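Local structure of Ctr9 protein (Myceliophthora thermophila, 6AF0) at residues E83-I88 with N130-I135; L94-S99 with G147-L152; D848-K853 with S902-R907; G886-I891 with N919-Q924. The protein probably takes part in binding RNA polymerase II complexes; this part of it is largely helical and contains tetratricopeptide repeats. All blocks are in the same frame, centred on the assembly; numbering follows the deposited sequence.

Contact 1 (E83-I88 with N130-I135)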
loop_
_atom_site.group_PDB
_atom_site.type_symbol
_atom_site.label_atom_id
_atom_site.label_comp_id
_atom_site.label_asym_id
_atom_site.label_seq_id
_atom_site.Cartn_x
_atom_site.Cartn_y
_atom_site.Cartn_z
ATOM N N GLU A 83 -53.139 18.219 -46.141
ATOM C CA GLU A 83 -52.264 17.064 -46.345
ATOM C C GLU A 83 -50.812 17.500 -46.382
ATOM O O GLU A 83 -49.930 16.667 -46.196
ATOM C CB GLU A 83 -52.617 16.315 -47.629
ATOM C CG GLU A 83 -51.902 14.975 -47.869
ATOM C CD GLU A 83 -52.315 13.878 -46.902
ATOM O OE1 GLU A 83 -53.464 13.893 -46.431
ATOM O OE2 GLU A 83 -51.497 12.986 -46.604
ATOM N N LYS A 84 -50.548 18.786 -46.617
ATOM C CA LYS A 84 -49.184 19.287 -46.443
ATOM C C LYS A 84 -48.724 18.912 -45.021
ATOM O O LYS A 84 -47.628 18.369 -44.820
ATOM C CB LYS A 84 -49.102 20.798 -46.646
ATOM C CG LYS A 84 -47.880 21.269 -47.424
ATOM C CD LYS A 84 -47.308 22.586 -46.907
ATOM C CE LYS A 84 -46.084 22.990 -47.722
ATOM N NZ LYS A 84 -45.427 24.206 -47.177
ATOM N N LEU A 85 -49.597 19.179 -44.048
ATOM C CA LEU A 85 -49.387 18.770 -42.659
ATOM C C LEU A 85 -48.989 17.307 -42.570
ATOM O O LEU A 85 -48.018 16.957 -41.919
ATOM C CB LEU A 85 -50.661 18.995 -41.847
ATOM C CG LEU A 85 -50.711 18.286 -40.492
ATOM C CD1 LEU A 85 -49.731 18.913 -39.512
ATOM C CD2 LEU A 85 -52.120 18.326 -39.937
ATOM N N GLY A 86 -49.773 16.458 -43.219
ATOM C CA GLY A 86 -49.453 15.031 -43.313
ATOM C C GLY A 86 -48.030 14.756 -43.780
ATOM O O GLY A 86 -47.191 14.313 -43.018
ATOM N N ILE A 87 -47.752 15.028 -45.042
ATOM C CA ILE A 87 -46.429 14.748 -45.600
ATOM C C ILE A 87 -45.279 15.393 -44.798
ATOM O O ILE A 87 -44.240 14.784 -44.617
ATOM C CB ILE A 87 -46.344 15.068 -47.120
ATOM C CG1 ILE A 87 -46.896 16.457 -47.456
ATOM C CG2 ILE A 87 -47.099 14.024 -47.932
ATOM C CD1 ILE A 87 -45.882 17.576 -47.331
ATOM N N ILE A 88 -45.476 16.600 -44.290
ATOM C CA ILE A 88 -44.439 17.259 -43.501
ATOM C C ILE A 88 -44.164 16.440 -42.219
ATOM O O ILE A 88 -43.029 16.323 -41.778
ATOM C CB ILE A 88 -44.803 18.735 -43.156
ATOM C CG1 ILE A 88 -44.885 19.619 -44.412
ATOM C CG2 ILE A 88 -43.775 19.349 -42.220
ATOM C CD1 ILE A 88 -43.555 20.041 -45.016
ATOM N N ASN A 130 -41.169 21.641 -36.971
ATOM C CA ASN A 130 -41.617 23.016 -36.771
ATOM C C ASN A 130 -42.571 23.474 -37.871
ATOM O O ASN A 130 -43.597 24.080 -37.578
ATOM C CB ASN A 130 -40.428 23.949 -36.610
ATOM C CG ASN A 130 -39.834 23.860 -35.215
ATOM O OD1 ASN A 130 -38.762 23.303 -35.011
ATOM N ND2 ASN A 130 -40.554 24.379 -34.237
ATOM N N ASP A 131 -42.267 23.125 -39.119
ATOM C CA ASP A 131 -43.164 23.435 -40.244
ATOM C C ASP A 131 -44.546 22.836 -40.025
ATOM O O ASP A 131 -45.552 23.506 -40.182
ATOM C CB ASP A 131 -42.619 22.917 -41.589
ATOM C CG ASP A 131 -41.178 23.391 -41.893
ATOM O OD1 ASP A 131 -40.696 24.404 -41.327
ATOM O OD2 ASP A 131 -40.519 22.722 -42.721
ATOM N N ALA A 132 -44.578 21.557 -39.681
ATOM C CA ALA A 132 -45.835 20.860 -39.432
ATOM C C ALA A 132 -46.583 21.415 -38.232
ATOM O O ALA A 132 -47.787 21.484 -38.267
ATOM C CB ALA A 132 -45.589 19.374 -39.248
ATOM N N SER A 133 -45.882 21.799 -37.169
ATOM C CA SER A 133 -46.549 22.328 -35.949
ATOM C C SER A 133 -47.105 23.748 -36.141
ATOM O O SER A 133 -48.104 24.122 -35.519
ATOM C CB SER A 133 -45.621 22.278 -34.722
ATOM O OG SER A 133 -44.331 22.763 -35.026
ATOM N N ARG A 134 -46.444 24.526 -37.002
ATOM C CA ARG A 134 -46.961 25.824 -37.441
ATOM C C ARG A 134 -48.286 25.659 -38.177
ATOM O O ARG A 134 -49.151 26.528 -38.102
ATOM C CB ARG A 134 -45.943 26.553 -38.332
ATOM C CG ARG A 134 -44.710 27.053 -37.572
ATOM C CD ARG A 134 -43.628 27.633 -38.478
ATOM N NE ARG A 134 -44.208 28.213 -39.685
ATOM C CZ ARG A 134 -43.904 27.860 -40.935
ATOM N NH1 ARG A 134 -42.988 26.924 -41.182
ATOM N NH2 ARG A 134 -44.510 28.470 -41.956
ATOM N N ILE A 135 -48.439 24.544 -38.884
ATOM C CA ILE A 135 -49.699 24.209 -39.530
ATOM C C ILE A 135 -50.666 23.713 -38.471
ATOM O O ILE A 135 -51.743 24.268 -38.344
ATOM C CB ILE A 135 -49.545 23.144 -40.630
ATOM C CG1 ILE A 135 -48.523 23.612 -41.679
ATOM C CG2 ILE A 135 -50.904 22.827 -41.227
ATOM C CD1 ILE A 135 -48.482 22.806 -42.966
#
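Ile88 and Leu85, one turn apart on helix 82-101, pack on Ala132 from two directions. The methyl branch of Ile88 makes the first touch: CG2 lies anti to the backbone N (chi1, defined by CG1, is -65°) and reaches across to Ala132 CB at 3.5 Å, and the same CG2 also rests on Asp131 CB at 3.8 Å. From Leu85 comes a different atom: the chain is turned with CG away from its own N (chi1 165°), and CD1 lies over the backbone of the partner helix, 4.2 Å from Ala132 CB. Ile135, one turn beyond Ala132, closes the far end. Its CG2 packs on Leu85 CB at 3.9 Å, and its delta methyl approaches the aliphatic stem of Lys84, CD1 to CD 4.1 Å, the two chains crossing at about a right angle. Lys84, bent at chi2, thus contributes methylene and not its amine. At the rim Asp131 forms a salt bridge within its own helix, OD1 to Arg134 NH1 3.4 Å, met at the guanidinium edge, in its plane. The segment axes come within 8.9 Å and run nearly antiparallel, at 153°, as in the helical hairpins of tetratricopeptide-type arrays; Leu142 of helix 140-155 also covers Ala132. Aliphatic carbons, mostly methyls, thus join the two helices: the small Ala132 lets the backbones come near, while Asp131 and Arg134 pair at the margin, along one helix and not between the two.

Contact 2 (L94-S99 with G147-L152); sequences LYLWKS and GVLILL
Leu152 N donates to Val148 O at 2.9 Å, a backbone bond within helix 140-155 that sets both residues one turn apart on the same face, where each meets Leu96. That leucine does nearly all the work from the other side. Its CG points away from the carbonyl carbon (chi1 -63°), which carries the fork across to the partner helix and divides it between three residues. CD1 goes to Val148 CG1 at 3.9 Å. CD2 meets two leucine methyls, Leu149 CD1 at 3.7 Å and Leu152 CD1 at 3.7 Å; the Leu96 side chain as a whole crosses that of Leu149 at about a right angle and that of Leu152 at a slant. One turn on from Leu96, Ser99 adds OG beside Leu152 CD1 at 4.0 Å, a van der Waals touch. An alanine in place of Leu96 would remove both methyl branches and would probably leave Val148, Leu149 and Leu152 facing a gap between the helices. The segment axes run 24° apart and 11.0 Å distant, in the same direction, as expected when a helix of a tetratricopeptide-like solenoid packs on the next but one. Helix 118-135 lies beside them, with Leu122 against Ser99. Cohesion therefore depends on the shape of branched aliphatic groups, with one leucine whose two methyls meet three residues of the neighbour.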
loop_
_atom_site.group_PDB
_atom_site.type_symbol
_atom_site.label_atom_id
_atom_site.label_comp_id
_atom_site.label_asym_id
_atom_site.label_seq_id
_atom_site.Cartn_x
_atom_site.Cartn_y
_atom_site.Cartn_z
ATOM N N LEU A 94 -39.406 10.330 -41.037
ATOM C CA LEU A 94 -38.361 9.775 -41.884
ATOM C C LEU A 94 -36.976 10.353 -41.550
ATOM O O LEU A 94 -35.975 9.686 -41.728
ATOM C CB LEU A 94 -38.676 10.052 -43.342
ATOM C CG LEU A 94 -39.828 9.244 -43.910
ATOM C CD1 LEU A 94 -40.464 9.972 -45.091
ATOM C CD2 LEU A 94 -39.338 7.867 -44.309
ATOM N N TYR A 95 -36.924 11.606 -41.110
ATOM C CA TYR A 95 -35.665 12.219 -40.677
ATOM C C TYR A 95 -35.209 11.629 -39.366
ATOM O O TYR A 95 -34.021 11.652 -39.060
ATOM C CB TYR A 95 -35.779 13.748 -40.521
ATOM C CG TYR A 95 -35.583 14.537 -41.800
ATOM C CD1 TYR A 95 -34.749 14.066 -42.803
ATOM C CD2 TYR A 95 -36.205 15.765 -41.996
ATOM C CE1 TYR A 95 -34.556 14.770 -43.971
ATOM C CE2 TYR A 95 -36.010 16.479 -43.170
ATOM C CZ TYR A 95 -35.176 15.968 -44.157
ATOM O OH TYR A 95 -34.916 16.603 -45.359
ATOM N N LEU A 96 -36.161 11.138 -38.575
ATOM C CA LEU A 96 -35.826 10.377 -37.379
ATOM C C LEU A 96 -35.262 9.013 -37.787
ATOM O O LEU A 96 -34.211 8.616 -37.286
ATOM C CB LEU A 96 -37.019 10.251 -36.432
ATOM C CG LEU A 96 -37.502 11.586 -35.878
ATOM C CD1 LEU A 96 -38.704 11.401 -34.970
ATOM C CD2 LEU A 96 -36.410 12.320 -35.120
ATOM N N TRP A 97 -35.916 8.320 -38.717
ATOM C CA TRP A 97 -35.350 7.072 -39.219
ATOM C C TRP A 97 -33.898 7.294 -39.645
ATOM O O TRP A 97 -32.975 6.763 -39.017
ATOM C CB TRP A 97 -36.169 6.509 -40.371
ATOM C CG TRP A 97 -35.628 5.264 -40.963
ATOM C CD1 TRP A 97 -34.378 5.062 -41.492
ATOM C CD2 TRP A 97 -36.336 4.052 -41.148
ATOM N NE1 TRP A 97 -34.266 3.780 -41.969
ATOM C CE2 TRP A 97 -35.458 3.138 -41.771
ATOM C CE3 TRP A 97 -37.627 3.640 -40.836
ATOM C CZ2 TRP A 97 -35.835 1.829 -42.089
ATOM C CZ3 TRP A 97 -38.007 2.332 -41.152
ATOM C CH2 TRP A 97 -37.111 1.444 -41.773
ATOM N N LYS A 98 -33.694 8.100 -40.681
ATOM C CA LYS A 98 -32.355 8.370 -41.199
ATOM C C LYS A 98 -31.423 8.717 -40.070
ATOM O O LYS A 98 -30.285 8.300 -40.072
ATOM C CB LYS A 98 -32.354 9.497 -42.251
ATOM C CG LYS A 98 -32.830 9.057 -43.637
ATOM C CD LYS A 98 -32.004 7.925 -44.259
ATOM C CE LYS A 98 -30.555 8.344 -44.510
ATOM N NZ LYS A 98 -29.655 7.214 -44.874
ATOM N N SER A 99 -31.923 9.469 -39.100
ATOM C CA SER A 99 -31.162 9.779 -37.885
ATOM C C SER A 99 -30.642 8.529 -37.215
ATOM O O SER A 99 -29.462 8.477 -36.830
ATOM C CB SER A 99 -32.022 10.554 -36.882
ATOM O OG SER A 99 -31.610 10.329 -35.545
ATOM N N GLY A 147 -41.460 14.103 -28.525
ATOM C CA GLY A 147 -40.897 13.210 -27.537
ATOM C C GLY A 147 -39.676 12.522 -28.109
ATOM O O GLY A 147 -38.558 12.652 -27.577
ATOM N N VAL A 148 -39.891 11.822 -29.218
ATOM C CA VAL A 148 -38.860 10.962 -29.761
ATOM C C VAL A 148 -37.618 11.786 -30.056
ATOM O O VAL A 148 -36.508 11.414 -29.684
ATOM C CB VAL A 148 -39.341 10.236 -31.011
ATOM C CG1 VAL A 148 -38.214 9.442 -31.628
ATOM C CG2 VAL A 148 -40.475 9.310 -30.648
ATOM N N LEU A 149 -37.829 12.918 -30.705
ATOM C CA LEU A 149 -36.741 13.784 -31.096
ATOM C C LEU A 149 -35.957 14.144 -29.870
ATOM O O LEU A 149 -34.745 14.023 -29.827
ATOM C CB LEU A 149 -37.282 15.062 -31.739
ATOM C CG LEU A 149 -36.265 16.079 -32.269
ATOM C CD1 LEU A 149 -35.786 15.680 -33.647
ATOM C CD2 LEU A 149 -36.902 17.454 -32.320
ATOM N N ILE A 150 -36.661 14.581 -28.854
ATOM C CA ILE A 150 -35.994 15.062 -27.675
ATOM C C ILE A 150 -35.143 13.936 -27.094
ATOM O O ILE A 150 -33.984 14.155 -26.728
ATOM C CB ILE A 150 -36.999 15.646 -26.661
ATOM C CG1 ILE A 150 -37.699 16.883 -27.262
ATOM C CG2 ILE A 150 -36.293 16.042 -25.364
ATOM C CD1 ILE A 150 -38.788 17.465 -26.395
ATOM N N LEU A 151 -35.691 12.729 -27.048
ATOM C CA LEU A 151 -34.919 11.563 -26.588
ATOM C C LEU A 151 -33.639 11.353 -27.395
ATOM O O LEU A 151 -32.539 11.298 -26.847
ATOM C CB LEU A 151 -35.749 10.277 -26.675
ATOM C CG LEU A 151 -36.869 10.033 -25.643
ATOM C CD1 LEU A 151 -37.547 8.716 -25.971
ATOM C CD2 LEU A 151 -36.399 10.052 -24.189
ATOM N N LEU A 152 -33.787 11.234 -28.701
ATOM C CA LEU A 152 -32.644 11.081 -29.581
ATOM C C LEU A 152 -31.587 12.185 -29.452
ATOM O O LEU A 152 -30.400 11.934 -29.622
ATOM C CB LEU A 152 -33.115 11.021 -31.020
ATOM C CG LEU A 152 -34.050 9.881 -31.403
ATOM C CD1 LEU A 152 -34.506 10.086 -32.822
ATOM C CD2 LEU A 152 -33.353 8.554 -31.318
#

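Contact 3 (D848-K853 with S902-R907)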
loop_
_atom_site.group_PDB
_atom_site.type_symbol
_atom_site.label_atom_id
_atom_site.label_comp_id
_atom_site.label_asym_id
_atom_site.label_seq_id
_atom_site.Cartn_x
_atom_site.Cartn_y
_atom_site.Cartn_z
ATOM N N ASP A 848 45.271 -8.642 49.030
ATOM C CA ASP A 848 46.448 -7.785 49.071
ATOM C C ASP A 848 46.086 -6.334 49.397
ATOM O O ASP A 848 46.822 -5.662 50.122
ATOM C CB ASP A 848 47.267 -7.851 47.750
ATOM C CG ASP A 848 46.427 -8.215 46.500
ATOM O OD1 ASP A 848 45.212 -8.504 46.599
ATOM O OD2 ASP A 848 47.007 -8.219 45.393
ATOM N N GLN A 849 44.949 -5.878 48.871
ATOM C CA GLN A 849 44.650 -4.448 48.763
ATOM C C GLN A 849 44.427 -3.721 50.073
ATOM O O GLN A 849 43.541 -4.069 50.855
ATOM C CB GLN A 849 43.445 -4.226 47.852
ATOM C CG GLN A 849 43.807 -4.254 46.378
ATOM C CD GLN A 849 45.011 -3.372 46.039
ATOM O OE1 GLN A 849 46.171 -3.736 46.299
ATOM N NE2 GLN A 849 44.742 -2.215 45.434
ATOM N N LEU A 850 45.199 -2.660 50.260
ATOM C CA LEU A 850 45.264 -1.999 51.546
ATOM C C LEU A 850 43.933 -1.442 51.975
ATOM O O LEU A 850 43.496 -1.649 53.104
ATOM C CB LEU A 850 46.281 -0.857 51.511
ATOM C CG LEU A 850 47.064 -0.640 52.806
ATOM C CD1 LEU A 850 47.787 -1.907 53.247
ATOM C CD2 LEU A 850 48.071 0.473 52.597
ATOM N N HIS A 851 43.300 -0.721 51.076
ATOM C CA HIS A 851 42.084 -0.016 51.426
ATOM C C HIS A 851 40.973 -0.986 51.696
ATOM O O HIS A 851 40.171 -0.758 52.596
ATOM C CB HIS A 851 41.651 0.945 50.329
ATOM C CG HIS A 851 42.146 0.556 48.980
ATOM N ND1 HIS A 851 41.348 -0.041 48.037
ATOM C CD2 HIS A 851 43.377 0.648 48.430
ATOM C CE1 HIS A 851 42.064 -0.298 46.956
ATOM N NE2 HIS A 851 43.298 0.112 47.171
ATOM N N PHE A 852 40.905 -2.077 50.951
ATOM C CA PHE A 852 39.717 -2.916 51.059
ATOM C C PHE A 852 39.652 -3.442 52.481
ATOM O O PHE A 852 38.567 -3.587 53.058
ATOM C CB PHE A 852 39.758 -4.054 50.055
ATOM C CG PHE A 852 39.601 -3.596 48.645
ATOM C CD1 PHE A 852 39.937 -2.314 48.292
ATOM C CD2 PHE A 852 39.120 -4.437 47.669
ATOM C CE1 PHE A 852 39.790 -1.872 46.992
ATOM C CE2 PHE A 852 38.980 -3.996 46.372
ATOM C CZ PHE A 852 39.318 -2.714 46.031
ATOM N N LYS A 853 40.841 -3.710 53.019
ATOM C CA LYS A 853 41.033 -4.075 54.411
ATOM C C LYS A 853 40.605 -2.954 55.361
ATOM O O LYS A 853 39.868 -3.193 56.320
ATOM C CB LYS A 853 42.499 -4.448 54.656
ATOM C CG LYS A 853 42.871 -5.869 54.233
ATOM C CD LYS A 853 43.958 -6.431 55.149
ATOM C CE LYS A 853 44.915 -7.371 54.428
ATOM N NZ LYS A 853 46.331 -7.038 54.762
ATOM N N SER A 902 52.858 2.847 52.392
ATOM C CA SER A 902 51.843 3.356 51.452
ATOM C C SER A 902 50.403 3.211 51.973
ATOM O O SER A 902 49.548 2.635 51.288
ATOM C CB SER A 902 51.959 2.665 50.084
ATOM O OG SER A 902 51.407 1.350 50.121
ATOM N N PRO A 903 50.119 3.756 53.171
ATOM C CA PRO A 903 48.790 3.616 53.740
ATOM C C PRO A 903 47.779 4.577 53.095
ATOM O O PRO A 903 48.157 5.678 52.689
ATOM C CB PRO A 903 49.019 3.978 55.199
ATOM C CG PRO A 903 50.067 5.044 55.124
ATOM C CD PRO A 903 50.977 4.616 54.008
ATOM N N PRO A 904 46.494 4.179 53.031
ATOM C CA PRO A 904 45.459 4.987 52.375
ATOM C C PRO A 904 45.292 6.360 52.988
ATOM O O PRO A 904 45.040 7.336 52.280
ATOM C CB PRO A 904 44.179 4.185 52.620
ATOM C CG PRO A 904 44.634 2.812 52.945
ATOM C CD PRO A 904 45.892 3.025 53.718
ATOM N N TYR A 905 45.376 6.406 54.310
ATOM C CA TYR A 905 45.491 7.656 55.044
ATOM C C TYR A 905 46.839 7.647 55.779
ATOM O O TYR A 905 47.485 6.609 55.839
ATOM C CB TYR A 905 44.344 7.763 56.035
ATOM C CG TYR A 905 42.944 7.685 55.446
ATOM C CD1 TYR A 905 42.246 8.841 55.093
ATOM C CD2 TYR A 905 42.289 6.465 55.323
ATOM C CE1 TYR A 905 40.952 8.778 54.610
ATOM C CE2 TYR A 905 40.998 6.392 54.831
ATOM C CZ TYR A 905 40.339 7.548 54.472
ATOM O OH TYR A 905 39.066 7.437 53.996
ATOM N N PRO A 906 47.276 8.793 56.326
ATOM C CA PRO A 906 48.512 8.840 57.138
ATOM C C PRO A 906 48.510 7.832 58.275
ATOM O O PRO A 906 47.503 7.708 58.964
ATOM C CB PRO A 906 48.503 10.253 57.717
ATOM C CG PRO A 906 47.740 11.062 56.722
ATOM C CD PRO A 906 46.784 10.142 56.000
ATOM N N ARG A 907 49.622 7.136 58.483
ATOM C CA ARG A 907 49.648 6.021 59.442
ATOM C C ARG A 907 49.252 6.439 60.866
ATOM O O ARG A 907 48.605 5.672 61.583
ATOM C CB ARG A 907 51.015 5.309 59.450
ATOM C CG ARG A 907 52.094 5.981 60.291
ATOM C CD ARG A 907 52.977 4.962 60.988
ATOM N NE ARG A 907 53.562 5.539 62.199
ATOM C CZ ARG A 907 53.491 5.011 63.422
ATOM N NH1 ARG A 907 52.864 3.853 63.649
ATOM N NH2 ARG A 907 54.063 5.648 64.440
#
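The start of helix 850-869 meets the loop 902-907, which joins helix 877-899 to helix 907-934, with CA atoms 7.0 Å apart at Leu850 and Pro903 and 6.1 Å apart at His851 and Pro904. Gln849 occupies the N-cap position, so Leu850 belongs to the first turn. Its delta methyl CD2 is the reaching atom: it extends over the loop backbone to Pro903 CA at 3.4 Å and to the next proline ring, meeting Pro904 CD at 3.5 Å. The leucine chain and that ring cross at about a right angle. Pro904 CG also leans on the helix backbone, 4.1 Å from His851 CA. A glycine in place of Pro904 would take away the ring and is likely to leave Leu850 without its main apolar partner and the loop freer to flex. His851 and Pro904 also pack on apolar side chains of another protein chain of the assembly, and Tyr905 hydrogen-bonds through OH to that protein's backbone. Rings and a methyl thus make a small apolar seam that holds this loop against the helix start, stiffened by consecutive prolines and continued by the partner protein.

Contact 4 (G886-I891 with N919-Q924); sequences GLEEAI and NTQRKQ
Leu887 leaves helix 877-899 toward helix 907-934 with CG anti to its backbone N (chi1 -176°). Its CB lies 3.9 Å from Gln924 OE1; CG only carries the fork; CD1 lies 4.0 Å from Thr920 OG1. The other tip, CD2, makes the closer contacts: 3.6 Å from Thr920 OG1, 3.6 Å from Gln921 N, and against the oxygen end of Gln924, whose extended chain crosses the leucine at a slant. These are packing contacts on polar atoms: Thr920 OG1 has its own hydrogen bond to Met916 O, one turn back on the same helix. Beside Leu887 a polar bridge spans the segments. Gln921, extended beyond CG, meets Glu888, bent at chi2, at about a right angle, and its NE2 donates to Glu888 OE2 at 2.6 Å. The N-H...O angle is 133°, well short of straight. The oxygen is taken on its syn side; the carboxylate and amide planes are nearly parallel (7°) but offset, and the donor lies out of the carboxylate plane. The two helices run almost antiparallel, a hairpin of the last two helices modelled, with Ala864 of helix 850-869 packing on Gln924. A buried leucine thus packs between the two helices among polar residues, while at the partly exposed edge a carboxylate, probably charged, accepts from a neutral amide, linking the helices without pairing charges.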
loop_
_atom_site.group_PDB
_atom_site.type_symbol
_atom_site.label_atom_id
_atom_site.label_comp_id
_atom_site.label_asym_id
_atom_site.label_seq_id
_atom_site.Cartn_x
_atom_site.Cartn_y
_atom_site.Cartn_z
ATOM N N GLY A 886 33.962 -8.632 65.661
ATOM C CA GLY A 886 34.303 -7.749 64.536
ATOM C C GLY A 886 35.261 -6.637 64.931
ATOM O O GLY A 886 36.197 -6.324 64.208
ATOM N N LEU A 887 35.044 -6.048 66.097
ATOM C CA LEU A 887 35.910 -4.981 66.564
ATOM C C LEU A 887 37.316 -5.477 66.789
ATOM O O LEU A 887 38.265 -4.760 66.526
ATOM C CB LEU A 887 35.379 -4.349 67.842
ATOM C CG LEU A 887 36.208 -3.153 68.332
ATOM C CD1 LEU A 887 36.227 -2.037 67.301
ATOM C CD2 LEU A 887 35.684 -2.596 69.647
ATOM N N GLU A 888 37.462 -6.695 67.295
ATOM C CA GLU A 888 38.798 -7.229 67.504
ATOM C C GLU A 888 39.455 -7.348 66.154
ATOM O O GLU A 888 40.556 -6.861 65.945
ATOM C CB GLU A 888 38.775 -8.572 68.240
ATOM C CG GLU A 888 38.466 -8.481 69.744
ATOM C CD GLU A 888 39.103 -7.282 70.478
ATOM O OE1 GLU A 888 40.351 -7.121 70.467
ATOM O OE2 GLU A 888 38.344 -6.498 71.100
ATOM N N GLU A 889 38.734 -7.948 65.221
ATOM C CA GLU A 889 39.251 -8.158 63.882
ATOM C C GLU A 889 39.791 -6.828 63.406
ATOM O O GLU A 889 40.948 -6.745 63.015
ATOM C CB GLU A 889 38.149 -8.698 62.957
ATOM C CG GLU A 889 38.617 -9.389 61.669
ATOM C CD GLU A 889 37.519 -10.265 61.044
ATOM O OE1 GLU A 889 36.614 -10.758 61.779
ATOM O OE2 GLU A 889 37.556 -10.464 59.809
ATOM N N ALA A 890 38.955 -5.793 63.512
ATOM C CA ALA A 890 39.263 -4.440 63.043
ATOM C C ALA A 890 40.549 -3.912 63.632
ATOM O O ALA A 890 41.423 -3.470 62.903
ATOM C CB ALA A 890 38.133 -3.501 63.385
ATOM N N ILE A 891 40.684 -3.975 64.949
ATOM C CA ILE A 891 41.922 -3.497 65.601
ATOM C C ILE A 891 43.158 -4.157 64.961
ATOM O O ILE A 891 44.158 -3.486 64.707
ATOM C CB ILE A 891 41.931 -3.670 67.152
ATOM C CG1 ILE A 891 41.908 -5.143 67.567
ATOM C CG2 ILE A 891 40.763 -2.946 67.811
ATOM C CD1 ILE A 891 43.257 -5.704 67.972
ATOM N N ASN A 919 39.093 2.010 73.709
ATOM C CA ASN A 919 38.025 2.476 74.588
ATOM C C ASN A 919 36.617 2.095 74.050
ATOM O O ASN A 919 35.662 2.024 74.811
ATOM C CB ASN A 919 38.180 3.975 74.906
ATOM C CG ASN A 919 37.555 4.876 73.861
ATOM O OD1 ASN A 919 36.941 4.409 72.914
ATOM N ND2 ASN A 919 37.704 6.183 74.045
ATOM N N THR A 920 36.493 1.832 72.752
ATOM C CA THR A 920 35.254 1.253 72.208
ATOM C C THR A 920 35.151 -0.235 72.643
ATOM O O THR A 920 34.061 -0.781 72.872
ATOM C CB THR A 920 35.167 1.359 70.650
ATOM O OG1 THR A 920 36.390 0.911 70.064
ATOM C CG2 THR A 920 34.890 2.783 70.150
ATOM N N GLN A 921 36.303 -0.890 72.728
ATOM C CA GLN A 921 36.412 -2.245 73.285
ATOM C C GLN A 921 35.762 -2.321 74.661
ATOM O O GLN A 921 35.037 -3.262 74.956
ATOM C CB GLN A 921 37.901 -2.629 73.379
ATOM C CG GLN A 921 38.253 -4.048 73.801
ATOM C CD GLN A 921 39.731 -4.380 73.507
ATOM O OE1 GLN A 921 40.643 -3.603 73.821
ATOM N NE2 GLN A 921 39.968 -5.530 72.886
ATOM N N ARG A 922 36.030 -1.316 75.492
ATOM C CA ARG A 922 35.532 -1.292 76.865
ATOM C C ARG A 922 34.071 -0.871 76.940
ATOM O O ARG A 922 33.312 -1.438 77.719
ATOM C CB ARG A 922 36.440 -0.435 77.773
ATOM C CG ARG A 922 37.829 -1.063 78.008
ATOM C CD ARG A 922 37.757 -2.504 78.550
ATOM N NE ARG A 922 39.060 -3.120 78.843
ATOM C CZ ARG A 922 39.529 -4.251 78.303
ATOM N NH1 ARG A 922 38.818 -4.944 77.412
ATOM N NH2 ARG A 922 40.732 -4.704 78.666
ATOM N N LYS A 923 33.677 0.099 76.111
ATOM C CA LYS A 923 32.252 0.481 75.933
ATOM C C LYS A 923 31.391 -0.747 75.678
ATOM O O LYS A 923 30.334 -0.947 76.273
ATOM C CB LYS A 923 32.077 1.419 74.733
ATOM C CG LYS A 923 32.622 2.828 74.901
ATOM C CD LYS A 923 32.483 3.624 73.609
ATOM C CE LYS A 923 33.359 4.869 73.640
ATOM N NZ LYS A 923 33.572 5.488 72.297
ATOM N N GLN A 924 31.868 -1.561 74.755
ATOM C CA GLN A 924 31.190 -2.791 74.371
ATOM C C GLN A 924 31.222 -3.884 75.424
ATOM O O GLN A 924 30.283 -4.668 75.545
ATOM C CB GLN A 924 31.802 -3.342 73.092
ATOM C CG GLN A 924 30.989 -3.060 71.848
ATOM C CD GLN A 924 31.744 -3.485 70.617
ATOM O OE1 GLN A 924 32.804 -4.124 70.698
ATOM N NE2 GLN A 924 31.208 -3.141 69.465
#

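In the fold
The four contacts form two pairs at opposite ends of the elongated chain: contacts 1 and 2 have centres 16 Å apart and share helix 82-101, while contacts 3 and 4, with centres 20 Å apart, bring together the last three modelled helices and the loop between two of them. Contact 2 is fully buried and aliphatic, joining helices that run the same way; contact 1 is partly buried, with charges only at its rim, between antiparallel neighbours. Contact 4, also antiparallel and buried, alone has a hydrogen bond between its segments, and alone is touched by no other protein chain. Contact 3 lies at the surface, where prolines replace a second helix.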